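Long-range contact in hypothetical UPF0270 protein PA3463 (Pseudomonas aeruginosa, PDB 1Y0N), which is of unknown function and belongs to the uncharacterised UPF0270 family: residues Leu19-Thr24 against Arg39-Arg44. Residues are numbered along the deposited sequence; the frame is centred on the assembly and turned at random.
Sequences LEDFVT and RVERAR
Two helices, 12-24 and 36-48, pack crosswise through L19 and V23 of the first and R39, V40, A43 and R44 of the second. Their local axes come within 9.2 Å at 105°, and the CB of A43 packs against both L19 and V23. It is touched by these two residues one turn apart, L19 through CD2 (3.6 Å) and V23 through CG1 (3.7 Å). The F22 ring reaches the same methyl: with CG anti to the backbone N (chi1 173°) the ring swings across so that CD2 approaches A43 CB obliquely, and it goes on to touch L65 and L67 of strand 63-67. L19 also meets L65, which joins helix 12-24 to strand 63-67, an outer strand of the three-stranded antiparallel sheet. V40 divides its two methyls between L19 and V23, CG1 3.9 Å from L19 CB and CG2 3.8 Å from V23 CG2.

At one end of the interface the guanidinium of R44 lies flat over L19, whose CD1 sits over the centre of one face and 3.5 Å from CZ. The R44 chain runs extended from CG to NE across the leucine at about a right angle, and a hydrogen bond from NH2 to N16 OD1 helps fix the plane. R39 borders the other end. V23 CB packs on its CB at 4.0 Å, while a bend at chi3 (-74°) swings the guanidinium round to the C-terminal turn of helix 12-24, where NH1 lies 3.3 Å from V23 O.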
# COMPACT_ATOMS: atom_id res chain seq x y z
N LEU A 19 -2.32 -5.00 -3.14
CA LEU A 19 -1.06 -5.18 -3.89
C LEU A 19 -1.33 -5.31 -5.38
O LEU A 19 -0.67 -4.67 -6.18
CB LEU A 19 -0.27 -6.40 -3.37
CG LEU A 19 0.45 -6.16 -2.04
CD1 LEU A 19 0.78 -7.52 -1.42
CD2 LEU A 19 1.72 -5.34 -2.25
N GLU A 20 -2.32 -6.14 -5.74
CA GLU A 20 -2.75 -6.32 -7.12
C GLU A 20 -3.26 -5.03 -7.72
O GLU A 20 -2.83 -4.67 -8.84
CB GLU A 20 -3.77 -7.49 -7.22
CG GLU A 20 -4.41 -7.60 -8.56
CD GLU A 20 -5.00 -8.98 -8.85
OE1 GLU A 20 -5.04 -9.87 -7.92
OE2 GLU A 20 -5.41 -9.14 -10.04
N ASP A 21 -4.11 -4.28 -6.99
CA ASP A 21 -4.55 -2.94 -7.46
C ASP A 21 -3.36 -2.07 -7.78
O ASP A 21 -3.28 -1.46 -8.84
CB ASP A 21 -5.42 -2.22 -6.41
CG ASP A 21 -6.80 -2.88 -6.25
OD1 ASP A 21 -7.14 -3.74 -7.08
OD2 ASP A 21 -7.51 -2.56 -5.26
N PHE A 22 -2.40 -2.03 -6.88
CA PHE A 22 -1.25 -1.10 -6.98
C PHE A 22 -0.44 -1.41 -8.21
O PHE A 22 -0.13 -0.52 -8.99
CB PHE A 22 -0.43 -1.18 -5.68
CG PHE A 22 0.85 -0.41 -5.71
CD1 PHE A 22 0.85 0.97 -5.62
CD2 PHE A 22 2.07 -1.08 -5.85
CE1 PHE A 22 2.06 1.71 -5.67
CE2 PHE A 22 3.29 -0.38 -5.86
CZ PHE A 22 3.29 1.01 -5.81
N VAL A 23 -0.09 -2.66 -8.41
CA VAL A 23 0.80 -3.00 -9.53
C VAL A 23 0.10 -2.98 -10.89
O VAL A 23 0.75 -3.04 -11.94
CB VAL A 23 1.62 -4.34 -9.30
CG1 VAL A 23 2.35 -4.29 -8.00
CG2 VAL A 23 0.72 -5.60 -9.33
N THR A 24 -1.23 -2.85 -10.88
CA THR A 24 -1.90 -2.61 -12.13
C THR A 24 -2.47 -1.20 -12.24
O THR A 24 -3.12 -0.89 -13.22
CB THR A 24 -2.99 -3.65 -12.41
OG1 THR A 24 -3.90 -3.72 -11.32
CG2 THR A 24 -2.36 -5.05 -12.62
N ARG A 39 5.54 -8.85 -9.95
CA ARG A 39 5.29 -7.45 -9.64
C ARG A 39 4.74 -7.29 -8.23
O ARG A 39 5.12 -6.37 -7.54
CB ARG A 39 4.36 -6.87 -10.70
CG ARG A 39 5.06 -6.51 -12.02
CD ARG A 39 4.05 -5.85 -12.96
NE ARG A 39 3.15 -6.88 -13.45
CZ ARG A 39 1.94 -6.70 -13.98
NH1 ARG A 39 1.39 -5.50 -14.09
NH2 ARG A 39 1.27 -7.76 -14.39
N VAL A 40 3.85 -8.20 -7.81
CA VAL A 40 3.28 -8.18 -6.48
C VAL A 40 4.40 -8.42 -5.45
O VAL A 40 4.43 -7.76 -4.41
CB VAL A 40 2.07 -9.22 -6.32
CG1 VAL A 40 1.65 -9.44 -4.85
CG2 VAL A 40 0.80 -8.76 -7.16
N GLU A 41 5.30 -9.37 -5.73
CA GLU A 41 6.39 -9.64 -4.79
C GLU A 41 7.34 -8.42 -4.67
O GLU A 41 7.85 -8.17 -3.58
CB GLU A 41 7.20 -10.90 -5.18
CG GLU A 41 6.58 -12.20 -4.82
CD GLU A 41 6.50 -12.43 -3.29
OE1 GLU A 41 7.36 -11.94 -2.49
OE2 GLU A 41 5.53 -13.11 -2.92
N ARG A 42 7.59 -7.75 -5.77
CA ARG A 42 8.38 -6.54 -5.75
C ARG A 42 7.68 -5.49 -4.88
O ARG A 42 8.30 -4.78 -4.12
CB ARG A 42 8.57 -5.93 -7.13
CG ARG A 42 9.43 -6.69 -8.11
CD ARG A 42 9.48 -5.91 -9.38
NE ARG A 42 10.35 -6.62 -10.32
CZ ARG A 42 10.34 -6.44 -11.63
NH1 ARG A 42 9.49 -5.57 -12.17
NH2 ARG A 42 11.18 -7.12 -12.41
N ALA A 43 6.35 -5.41 -4.98
CA ALA A 43 5.60 -4.44 -4.15
C ALA A 43 5.61 -4.81 -2.63
O ALA A 43 5.61 -3.94 -1.75
CB ALA A 43 4.16 -4.30 -4.72
N ARG A 44 5.57 -6.10 -2.32
CA ARG A 44 5.63 -6.58 -0.96
C ARG A 44 6.99 -6.23 -0.33
O ARG A 44 7.04 -5.96 0.86
CB ARG A 44 5.51 -8.10 -0.86
CG ARG A 44 4.16 -8.70 -1.00
CD ARG A 44 4.15 -10.26 -0.66
NE ARG A 44 2.89 -10.80 -1.12
CZ ARG A 44 1.74 -10.71 -0.46
NH1 ARG A 44 1.68 -10.10 0.73
NH2 ARG A 44 0.64 -11.23 -1.02